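Local coordinates for epimerase family protein SDR39U1 (Homo sapiens, PDB 4B4O) that binds NADPH and is a putative NADP-dependent oxidoreductase of the short-chain dehydrogenase/reductase (epimerase/dehydratase) family, at residues A[18-23]-A[201-206]; A[56-61]-A[104-109]; A[119-124]-A[268-273]. The protein carries 3 engineered substitutions. All blocks are in the same frame, centred on the assembly; numbering follows the deposited sequence.

Interaction 1. Residues A[18-23]-A[201-206]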
loop_
_atom_site.group_PDB
_atom_site.type_symbol
_atom_site.label_atom_id
_atom_site.label_comp_id
_atom_site.label_asym_id
_atom_site.label_seq_id
_atom_site.Cartn_x
_atom_site.Cartn_y
_atom_site.Cartn_z
ATOM N N GLN A 18 13.213 -4.947 6.560
ATOM C CA GLN A 18 14.126 -6.052 6.250
ATOM C C GLN A 18 14.946 -5.689 5.023
ATOM O O GLN A 18 16.143 -5.940 4.993
ATOM C CB GLN A 18 13.428 -7.417 6.069
ATOM N N LEU A 19 14.319 -5.112 3.997
ATOM C CA LEU A 19 15.034 -4.846 2.731
ATOM C C LEU A 19 16.017 -3.682 2.898
ATOM O O LEU A 19 17.160 -3.777 2.458
ATOM C CB LEU A 19 14.047 -4.580 1.558
ATOM C CG LEU A 19 14.656 -4.322 0.154
ATOM C CD1 LEU A 19 15.547 -5.480 -0.294
ATOM C CD2 LEU A 19 13.597 -3.991 -0.880
ATOM N N LEU A 20 15.564 -2.619 3.556
ATOM C CA LEU A 20 16.426 -1.498 3.885
ATOM C C LEU A 20 17.674 -1.929 4.662
ATOM O O LEU A 20 18.791 -1.554 4.300
ATOM C CB LEU A 20 15.671 -0.428 4.667
ATOM C CG LEU A 20 14.682 0.456 3.895
ATOM C CD1 LEU A 20 13.850 1.325 4.807
ATOM C CD2 LEU A 20 15.390 1.336 2.880
ATOM N N ASN A 21 17.491 -2.723 5.715
ATOM C CA ASN A 21 18.634 -3.216 6.507
ATOM C C ASN A 21 19.607 -4.010 5.622
ATOM O O ASN A 21 20.803 -3.766 5.623
ATOM C CB ASN A 21 18.178 -4.096 7.702
ATOM C CG ASN A 21 17.627 -3.293 8.882
ATOM O OD1 ASN A 21 17.861 -2.099 9.008
ATOM N ND2 ASN A 21 16.909 -3.965 9.762
ATOM N N ALA A 22 19.054 -4.932 4.839
ATOM C CA ALA A 22 19.832 -5.789 3.955
ATOM C C ALA A 22 20.685 -4.966 2.975
ATOM O O ALA A 22 21.798 -5.360 2.634
ATOM C CB ALA A 22 18.895 -6.727 3.205
ATOM N N ARG A 23 20.163 -3.813 2.555
ATOM C CA ARG A 23 20.833 -2.947 1.581
ATOM C C ARG A 23 21.733 -1.879 2.232
ATOM O O ARG A 23 22.209 -0.974 1.553
ATOM C CB ARG A 23 19.792 -2.300 0.671
ATOM C CG ARG A 23 19.109 -3.291 -0.260
ATOM C CD ARG A 23 17.969 -2.662 -1.063
ATOM N NE ARG A 23 18.459 -1.707 -2.042
ATOM C CZ ARG A 23 18.888 -2.014 -3.263
ATOM N NH1 ARG A 23 18.867 -3.257 -3.714
ATOM N NH2 ARG A 23 19.359 -1.059 -4.031
ATOM N N ILE A 201 10.316 -0.843 -4.681
ATOM C CA ILE A 201 9.995 0.460 -5.237
ATOM C C ILE A 201 10.253 1.547 -4.208
ATOM O O ILE A 201 10.886 2.541 -4.498
ATOM C CB ILE A 201 8.532 0.532 -5.695
ATOM C CG1 ILE A 201 8.327 -0.328 -6.951
ATOM C CG2 ILE A 201 8.136 1.969 -5.962
ATOM C CD1 ILE A 201 6.863 -0.651 -7.191
ATOM N N LEU A 202 9.767 1.342 -3.002
ATOM C CA LEU A 202 9.959 2.298 -1.929
ATOM C C LEU A 202 11.445 2.537 -1.673
ATOM O O LEU A 202 11.885 3.666 -1.519
ATOM C CB LEU A 202 9.276 1.804 -0.651
ATOM C CG LEU A 202 7.754 1.795 -0.648
ATOM C CD1 LEU A 202 7.265 1.015 0.562
ATOM C CD2 LEU A 202 7.225 3.207 -0.713
ATOM N N THR A 203 12.213 1.459 -1.623
ATOM C CA THR A 203 13.650 1.553 -1.430
ATOM C C THR A 203 14.325 2.296 -2.571
ATOM O O THR A 203 15.240 3.077 -2.354
ATOM C CB THR A 203 14.252 0.160 -1.275
ATOM O OG1 THR A 203 13.701 -0.437 -0.101
ATOM C CG2 THR A 203 15.767 0.224 -1.117
ATOM N N HIS A 204 13.899 2.017 -3.787
ATOM C CA HIS A 204 14.446 2.693 -4.926
ATOM C C HIS A 204 14.131 4.172 -4.856
ATOM O O HIS A 204 14.965 5.008 -5.228
ATOM C CB HIS A 204 13.902 2.049 -6.197
ATOM C CG HIS A 204 14.586 2.504 -7.446
ATOM N ND1 HIS A 204 15.885 2.346 -7.636
ATOM C CD2 HIS A 204 14.093 3.128 -8.583
ATOM C CE1 HIS A 204 16.222 2.841 -8.832
ATOM N NE2 HIS A 204 15.116 3.313 -9.412
ATOM N N ALA A 205 12.920 4.515 -4.409
ATOM C CA ALA A 205 12.525 5.921 -4.257
ATOM C C ALA A 205 13.430 6.613 -3.240
ATOM O O ALA A 205 13.912 7.716 -3.458
ATOM C CB ALA A 205 11.070 6.044 -3.834
ATOM N N LEU A 206 13.703 5.916 -2.139
ATOM C CA LEU A 206 14.582 6.448 -1.103
ATOM C C LEU A 206 16.030 6.607 -1.581
ATOM O O LEU A 206 16.671 7.552 -1.229
ATOM C CB LEU A 206 14.514 5.575 0.157
ATOM C CG LEU A 206 13.178 5.562 0.897
ATOM C CD1 LEU A 206 13.078 4.456 1.943
ATOM C CD2 LEU A 206 12.984 6.889 1.586
#
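Thr203 carries most of this contact: its side chain enters between Leu19 and Leu20 of the last turn of helix 11-22 and Arg23 just beyond it. Van der Waals contacts dominate. The CD2 methyl of Leu19 comes to 3.6 Å from Thr203 OG1, the two side chains meeting at a slant, while Leu20 runs past Thr203 in the opposite direction and brings its own CD2 to 3.9 Å from the same OG1. Beyond the threonine, Leu20 CD2 also makes an apolar contact with Leu206 CD1 at 4.0 Å, with the two leucine side chains nearly perpendicular. The leucines of helix 11-22 reach the threonine by different rotations about chi1: in Leu19 CG stands opposite the backbone N (chi1 -178°), whereas in Leu20 it lies opposite the carbonyl carbon.

The short helical segments are 10.4 Å apart at closest approach and cross at -47°. They belong to a Rossmann-type alpha/beta fold, in which helices 11-22 and 195-207 pack side by side on one face of the parallel sheet; Leu202 and Leu206 reach from the second helix to strand 102-108.

The polar groups are turned to partners outside the pair. Thr203 OG1, although approached by two leucine methyls, is hydrogen-bonded to the carbonyl of Ala199 one turn back in its own helix. Arg23 lays its CD and NE against Thr203 CG2, with NE 3.4 Å from that methyl, and its chain bends at chi3 (69°) before NH2 forms a salt bridge with Glu207. An alanine in place of Thr203 would take away both branches and would probably open a gap between the two leucines and the aliphatic part of Arg23, which could then shift more freely. Leu20 also packs on His25 in the loop that follows its helix.

Interaction 2. Residues A[56-61]-A[104-109]. With NDP (NADPH dihydro-nicotinamide-adenine-dinucleotide phosphate), chain I.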
loop_
_atom_site.group_PDB
_atom_site.type_symbol
_atom_site.label_atom_id
_atom_site.label_comp_id
_atom_site.label_asym_id
_atom_site.label_seq_id
_atom_site.Cartn_x
_atom_site.Cartn_y
_atom_site.Cartn_z
ATOM N N VAL A 56 9.582 7.859 5.547
ATOM C CA VAL A 56 8.456 7.188 4.888
ATOM C C VAL A 56 7.284 7.149 5.860
ATOM O O VAL A 56 7.501 6.943 7.049
ATOM C CB VAL A 56 8.788 5.727 4.539
ATOM C CG1 VAL A 56 7.606 5.077 3.836
ATOM C CG2 VAL A 56 10.029 5.624 3.686
ATOM N N ASN A 57 6.061 7.336 5.374
ATOM C CA ASN A 57 4.887 7.054 6.201
ATOM C C ASN A 57 4.024 5.915 5.656
ATOM O O ASN A 57 3.618 5.924 4.489
ATOM C CB ASN A 57 4.008 8.281 6.411
ATOM C CG ASN A 57 3.069 8.109 7.591
ATOM O OD1 ASN A 57 3.330 7.350 8.500
ATOM N ND2 ASN A 57 1.984 8.814 7.573
ATOM N N LEU A 58 3.748 4.955 6.539
ATOM C CA LEU A 58 2.873 3.821 6.259
ATOM C C LEU A 58 1.703 3.766 7.240
ATOM O O LEU A 58 0.849 2.867 7.154
ATOM C CB LEU A 58 3.668 2.518 6.347
ATOM C CG LEU A 58 4.913 2.400 5.474
ATOM C CD1 LEU A 58 5.636 1.118 5.824
ATOM C CD2 LEU A 58 4.581 2.459 4.007
ATOM N N ALA A 59 1.639 4.721 8.160
ATOM C CA ALA A 59 0.693 4.650 9.263
ATOM C C ALA A 59 -0.754 4.729 8.762
ATOM O O ALA A 59 -1.076 5.558 7.936
ATOM C CB ALA A 59 0.971 5.762 10.271
ATOM N N GLY A 60 -1.621 3.871 9.298
ATOM C CA GLY A 60 -3.042 3.921 8.984
ATOM C C GLY A 60 -3.854 2.839 9.686
ATOM O O GLY A 60 -3.441 1.684 9.748
ATOM N N GLU A 61 -4.996 3.225 10.240
ATOM C CA GLU A 61 -5.960 2.258 10.726
ATOM C C GLU A 61 -6.296 1.317 9.565
ATOM O O GLU A 61 -6.580 1.770 8.456
ATOM C CB GLU A 61 -7.214 2.969 11.218
ATOM C CG GLU A 61 -8.317 2.044 11.705
ATOM C CD GLU A 61 -8.089 1.473 13.095
ATOM O OE1 GLU A 61 -7.109 1.850 13.777
ATOM O OE2 GLU A 61 -8.918 0.635 13.488
ATOM N N VAL A 104 8.688 9.927 1.374
ATOM C CA VAL A 104 7.909 9.017 0.557
ATOM C C VAL A 104 6.648 8.584 1.273
ATOM O O VAL A 104 6.714 8.151 2.416
ATOM C CB VAL A 104 8.737 7.781 0.230
ATOM C CG1 VAL A 104 7.956 6.870 -0.710
ATOM C CG2 VAL A 104 10.086 8.226 -0.333
ATOM N N LEU A 105 5.506 8.700 0.596
ATOM C CA LEU A 105 4.209 8.296 1.154
ATOM C C LEU A 105 3.629 7.163 0.356
ATOM O O LEU A 105 3.821 7.088 -0.862
ATOM C CB LEU A 105 3.226 9.463 1.112
ATOM C CG LEU A 105 1.876 9.198 1.773
ATOM C CD1 LEU A 105 2.055 8.789 3.232
ATOM C CD2 LEU A 105 1.019 10.445 1.685
ATOM N N VAL A 106 2.960 6.246 1.050
ATOM C CA VAL A 106 2.215 5.182 0.380
ATOM C C VAL A 106 0.755 5.537 0.469
ATOM O O VAL A 106 0.231 5.771 1.559
ATOM C CB VAL A 106 2.442 3.779 1.005
ATOM C CG1 VAL A 106 1.408 2.785 0.501
ATOM C CG2 VAL A 106 3.838 3.252 0.703
ATOM N N THR A 107 0.098 5.613 -0.684
ATOM C CA THR A 107 -1.364 5.717 -0.717
ATOM C C THR A 107 -1.881 4.576 -1.607
ATOM O O THR A 107 -1.289 3.484 -1.604
ATOM C CB THR A 107 -1.817 7.117 -1.142
ATOM O OG1 THR A 107 -1.494 7.343 -2.520
ATOM C CG2 THR A 107 -1.123 8.177 -0.297
ATOM N N GLY A 108 -2.974 4.786 -2.327
ATOM C CA GLY A 108 -3.644 3.673 -2.989
ATOM C C GLY A 108 -4.167 3.937 -4.379
ATOM O O GLY A 108 -4.404 5.068 -4.772
ATOM N N VAL A 109 -4.357 2.865 -5.127
ATOM C CA VAL A 109 -4.905 2.963 -6.472
ATOM C C VAL A 109 -6.383 3.338 -6.454
ATOM O O VAL A 109 -6.962 3.622 -7.505
ATOM C CB VAL A 109 -4.718 1.658 -7.285
ATOM C CG1 VAL A 109 -3.248 1.383 -7.542
ATOM C CG2 VAL A 109 -5.420 0.501 -6.611
HETATM P PA NDP I . -0.761 -2.350 8.494
HETATM O O1A NDP I . -2.182 -2.240 9.101
HETATM O O2A NDP I . 0.012 -3.684 8.558
HETATM O O5B NDP I . 0.293 -1.323 9.198
HETATM C C5B NDP I . -0.245 -0.091 9.671
HETATM C C4B NDP I . 0.630 0.402 10.795
HETATM O O4B NDP I . 0.206 1.728 11.101
HETATM C C3B NDP I . 0.479 -0.460 12.053
HETATM O O3B NDP I . 1.605 -1.357 12.277
HETATM C C2B NDP I . 0.384 0.552 13.185
HETATM O O2B NDP I . 1.643 0.783 13.800
HETATM C C1B NDP I . 0.008 1.832 12.503
HETATM N N9A NDP I . -1.420 2.028 12.765
HETATM C C8A NDP I . -2.480 1.159 12.711
HETATM N N7A NDP I . -3.640 1.832 13.114
HETATM C C5A NDP I . -3.283 3.108 13.421
HETATM C C6A NDP I . -3.942 4.333 13.884
HETATM N N6A NDP I . -5.274 4.383 14.093
HETATM N N1A NDP I . -3.192 5.437 14.084
HETATM C C2A NDP I . -1.844 5.397 13.876
HETATM N N3A NDP I . -1.167 4.320 13.425
HETATM C C4A NDP I . -1.833 3.213 13.186
HETATM O O3 NDP I . -1.008 -1.818 6.986
HETATM P PN NDP I . -0.064 -2.195 5.735
HETATM O O1N NDP I . 1.359 -2.385 6.236
HETATM O O2N NDP I . -0.685 -3.321 4.964
HETATM O O5D NDP I . -0.179 -0.839 4.808
HETATM C C5D NDP I . 0.394 0.352 5.394
HETATM C C4D NDP I . -0.130 1.613 4.739
HETATM O O4D NDP I . -0.185 1.318 3.348
HETATM C C3D NDP I . -1.564 2.008 5.144
HETATM O O3D NDP I . -1.679 3.462 5.266
HETATM C C2D NDP I . -2.437 1.430 4.024
HETATM O O2D NDP I . -3.598 2.171 3.629
HETATM C C1D NDP I . -1.508 1.508 2.842
HETATM N N1N NDP I . -1.827 0.537 1.779
HETATM C C2N NDP I . -1.853 -0.781 2.020
HETATM C C3N NDP I . -2.151 -1.676 1.017
HETATM C C7N NDP I . -2.154 -3.127 1.333
HETATM O O7N NDP I . -1.592 -3.489 2.364
HETATM N N7N NDP I . -2.741 -4.003 0.523
HETATM C C4N NDP I . -2.402 -1.222 -0.380
HETATM C C5N NDP I . -2.334 0.226 -0.535
HETATM C C6N NDP I . -2.045 1.038 0.547
HETATM P P2B NDP I . 1.728 0.894 15.450
HETATM O O1X NDP I . 1.212 2.273 15.805
HETATM O O2X NDP I . 0.847 -0.248 16.039
HETATM O O3X NDP I . 3.266 0.745 15.557
HETATM O O HOH W 1 0.888 5.347 4.079
#
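Val56 and Asn57 pair in parallel with Val104 and Leu105, their CA atoms 4.7 Å and 5.2 Å apart respectively, as neighbouring strands of the Rossmann-type sheet. Asn57 N donates to Val104 O at 3.1 Å, almost in line with the carbonyl bond (C=O...N 164°). Val56 CA makes a CA-H...O contact with the same oxygen. Farther on the strands diverge, and a water donates to both Asn57 O and Val106 O, bridging the widening gap next to the cofactor.

The valines of the first pair share a face packed against helix 195-207. On the other face Leu105 CD1 lies 3.8 Å from Asn57 CB. The Asn57 amide is used at both ends: ND2 bonds to Thr85 and Thr86 of helix 72-95, while OD1, met from above its carbonyl plane, accepts from Ala59 N in an Asx turn where the chain leaves the strand. Leu58 CD2 packs at a slant on Val106 CG2 at 3.5 Å; the other branch of Val106, CG1, faces the nicotinamide ribose, 3.6 Å from NDP O4D.

Leu58 and Ala59 belong to the NADP(+) site, and the loop carries on along the cofactor. Gly60 N donates weakly to NDP O4B. Glu61, bent at chi2 (78°) and paired through OE2 with Arg68, takes the adenine amino group N6A on OE1 at 3.1 Å, the N-H...O angle being 175°.

Interaction 3. Residues A[119-124]-A[268-273]. Engineered in segment 268-273: Arg270 (natural residue Gln).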
loop_
_atom_site.group_PDB
_atom_site.type_symbol
_atom_site.label_atom_id
_atom_site.label_comp_id
_atom_site.label_asym_id
_atom_site.label_seq_id
_atom_site.Cartn_x
_atom_site.Cartn_y
_atom_site.Cartn_z
ATOM N N GLU A 119 -8.201 2.793 -18.531
ATOM C CA GLU A 119 -6.814 2.459 -18.275
ATOM C C GLU A 119 -6.127 3.690 -17.683
ATOM O O GLU A 119 -6.235 4.782 -18.224
ATOM C CB GLU A 119 -6.141 2.026 -19.582
ATOM C CG GLU A 119 -4.647 1.827 -19.478
ATOM C CD GLU A 119 -4.033 1.177 -20.722
ATOM O OE1 GLU A 119 -4.264 -0.059 -20.932
ATOM O OE2 GLU A 119 -3.254 1.882 -21.425
ATOM N N TYR A 120 -5.414 3.515 -16.585
ATOM C CA TYR A 120 -4.846 4.633 -15.853
ATOM C C TYR A 120 -3.338 4.513 -15.739
ATOM O O TYR A 120 -2.816 3.417 -15.609
ATOM C CB TYR A 120 -5.440 4.675 -14.438
ATOM C CG TYR A 120 -6.955 4.778 -14.410
ATOM C CD1 TYR A 120 -7.578 6.000 -14.558
ATOM C CD2 TYR A 120 -7.748 3.649 -14.253
ATOM C CE1 TYR A 120 -8.944 6.098 -14.553
ATOM C CE2 TYR A 120 -9.122 3.741 -14.251
ATOM C CZ TYR A 120 -9.712 4.965 -14.404
ATOM O OH TYR A 120 -11.076 5.102 -14.377
ATOM N N ASP A 121 -2.654 5.657 -15.755
ATOM C CA ASP A 121 -1.278 5.734 -15.265
ATOM C C ASP A 121 -1.140 6.839 -14.232
ATOM O O ASP A 121 -2.130 7.413 -13.793
ATOM C CB ASP A 121 -0.258 5.833 -16.412
ATOM C CG ASP A 121 -0.261 7.174 -17.130
ATOM O OD1 ASP A 121 -0.927 8.117 -16.695
ATOM O OD2 ASP A 121 0.419 7.261 -18.180
ATOM N N GLU A 122 0.092 7.157 -13.861
ATOM C CA GLU A 122 0.361 8.110 -12.767
ATOM C C GLU A 122 -0.117 9.532 -13.062
ATOM O O GLU A 122 -0.267 10.329 -12.164
ATOM C CB GLU A 122 1.853 8.114 -12.399
ATOM C CG GLU A 122 2.327 6.800 -11.772
ATOM C CD GLU A 122 2.781 5.739 -12.768
ATOM O OE1 GLU A 122 2.627 5.886 -14.003
ATOM O OE2 GLU A 122 3.359 4.741 -12.302
ATOM N N ASP A 123 -0.326 9.847 -14.332
ATOM C CA ASP A 123 -0.738 11.185 -14.708
ATOM C C ASP A 123 -2.239 11.268 -14.821
ATOM O O ASP A 123 -2.764 12.327 -15.122
ATOM C CB ASP A 123 -0.059 11.617 -16.021
ATOM C CG ASP A 123 1.447 11.838 -15.861
ATOM O OD1 ASP A 123 1.885 12.354 -14.806
ATOM O OD2 ASP A 123 2.206 11.512 -16.807
ATOM N N SER A 124 -2.929 10.157 -14.603
ATOM C CA SER A 124 -4.360 10.136 -14.835
ATOM C C SER A 124 -5.073 10.908 -13.739
ATOM O O SER A 124 -4.695 10.835 -12.573
ATOM C CB SER A 124 -4.911 8.695 -14.899
ATOM O OG SER A 124 -4.467 8.018 -16.049
ATOM N N ILE A 268 -1.491 1.028 -14.970
ATOM C CA ILE A 268 -0.146 0.846 -15.509
ATOM C C ILE A 268 0.910 1.596 -14.680
ATOM O O ILE A 268 0.745 2.766 -14.346
ATOM C CB ILE A 268 -0.091 1.331 -16.949
ATOM C CG1 ILE A 268 -1.107 0.544 -17.770
ATOM C CG2 ILE A 268 1.313 1.191 -17.488
ATOM C CD1 ILE A 268 -1.433 1.203 -19.108
ATOM N N PRO A 269 2.019 0.918 -14.363
ATOM C CA PRO A 269 3.114 1.538 -13.643
ATOM C C PRO A 269 4.108 2.139 -14.620
ATOM O O PRO A 269 5.251 1.679 -14.711
ATOM C CB PRO A 269 3.721 0.361 -12.887
ATOM C CG PRO A 269 3.513 -0.808 -13.787
ATOM C CD PRO A 269 2.304 -0.503 -14.643
ATOM N N ARG A 270 3.671 3.161 -15.349
ATOM C CA ARG A 270 4.507 3.761 -16.395
ATOM C C ARG A 270 5.700 4.480 -15.783
ATOM O O ARG A 270 6.848 4.193 -16.107
ATOM C CB ARG A 270 3.712 4.732 -17.278
ATOM C CG ARG A 270 4.493 5.125 -18.507
ATOM C CD ARG A 270 3.791 5.885 -19.612
ATOM N NE ARG A 270 2.355 5.845 -19.510
ATOM C CZ ARG A 270 1.577 4.858 -19.996
ATOM N NH1 ARG A 270 2.083 3.773 -20.564
ATOM N NH2 ARG A 270 0.261 4.954 -19.875
ATOM N N ARG A 271 5.403 5.387 -14.864
ATOM C CA ARG A 271 6.434 6.160 -14.204
ATOM C C ARG A 271 7.318 5.290 -13.316
ATOM O O ARG A 271 8.515 5.537 -13.193
ATOM C CB ARG A 271 5.818 7.358 -13.462
ATOM C CG ARG A 271 5.373 8.424 -14.449
ATOM C CD ARG A 271 4.986 9.762 -13.863
ATOM N NE ARG A 271 5.600 10.010 -12.572
ATOM C CZ ARG A 271 6.783 10.565 -12.359
ATOM N NH1 ARG A 271 7.552 10.954 -13.353
ATOM N NH2 ARG A 271 7.205 10.719 -11.118
ATOM N N THR A 272 6.733 4.262 -12.715
ATOM C CA THR A 272 7.490 3.357 -11.872
ATOM C C THR A 272 8.579 2.699 -12.720
ATOM O O THR A 272 9.734 2.644 -12.317
ATOM C CB THR A 272 6.605 2.271 -11.231
ATOM O OG1 THR A 272 5.490 2.870 -10.571
ATOM C CG2 THR A 272 7.384 1.457 -10.222
ATOM N N LEU A 273 8.202 2.177 -13.878
ATOM C CA LEU A 273 9.171 1.523 -14.748
ATOM C C LEU A 273 10.221 2.535 -15.252
ATOM O O LEU A 273 11.392 2.212 -15.405
ATOM C CB LEU A 273 8.470 0.809 -15.910
ATOM C CG LEU A 273 7.726 -0.496 -15.581
ATOM C CD1 LEU A 273 6.798 -0.974 -16.693
ATOM C CD2 LEU A 273 8.747 -1.537 -15.156
#
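A single carboxylate oxygen, Asp121 OD2, takes both bonds of a side-on salt bridge from Arg270, an engineered residue that is glutamine in the natural protein. The bridge joins the loop between strand 102-108 and helix 131-143 of the Rossmann-type fold to the start of helix 270-274, where Pro269 is the N-cap residue. Arg270 NE lies 2.7 Å from Asp121 OD2 and meets its anti lone pair; NH2, at 2.9 Å, approaches from above the carboxylate plane. The oxygen lies near the guanidinium plane, although the two flat groups are turned 68° apart. The other oxygen, OD1, accepts from Asp123 N in an Asx turn, within the type I turn of residues 121-124.

Ile268 N donates almost straight to Tyr120 O at 2.8 Å. Glu122 brings its negative charge to the helix N-terminus, where the amides of the first turn would probably favour it. The bend at chi2 (88°) places its carboxylate beside Arg271 CB; OE2 accepts from Asn216 N and weakly from Thr272 N. Arg271 NE turns to Val214 O, while its backbone N donates to Glu122 OE1 at 2.9 Å from above the carboxylate plane.

Interactions 1 and 2 are layers of one Rossmann-type unit, their centres about 15 Å apart. Helix 195-207 joins them: Leu202 packs on Val104 and Val106, and Leu206 on Val56 and Val104, so this helix, with helix 11-22 beside it, backs the strands whose ends hold NADPH. Along the chain, interaction 2 is nested inside the loop closed by interaction 1 and precedes interaction 3. Interactions 1 and 3 interleave, with centres about 21 Å apart, and touch where Ile201 CD1 meets Thr272 CG2. Interaction 3 ties the nucleotide-binding part to the DUF1731 region; it lies about 18 Å from interaction 2 between centres, without touching it, and away from the annotated cofactor sites.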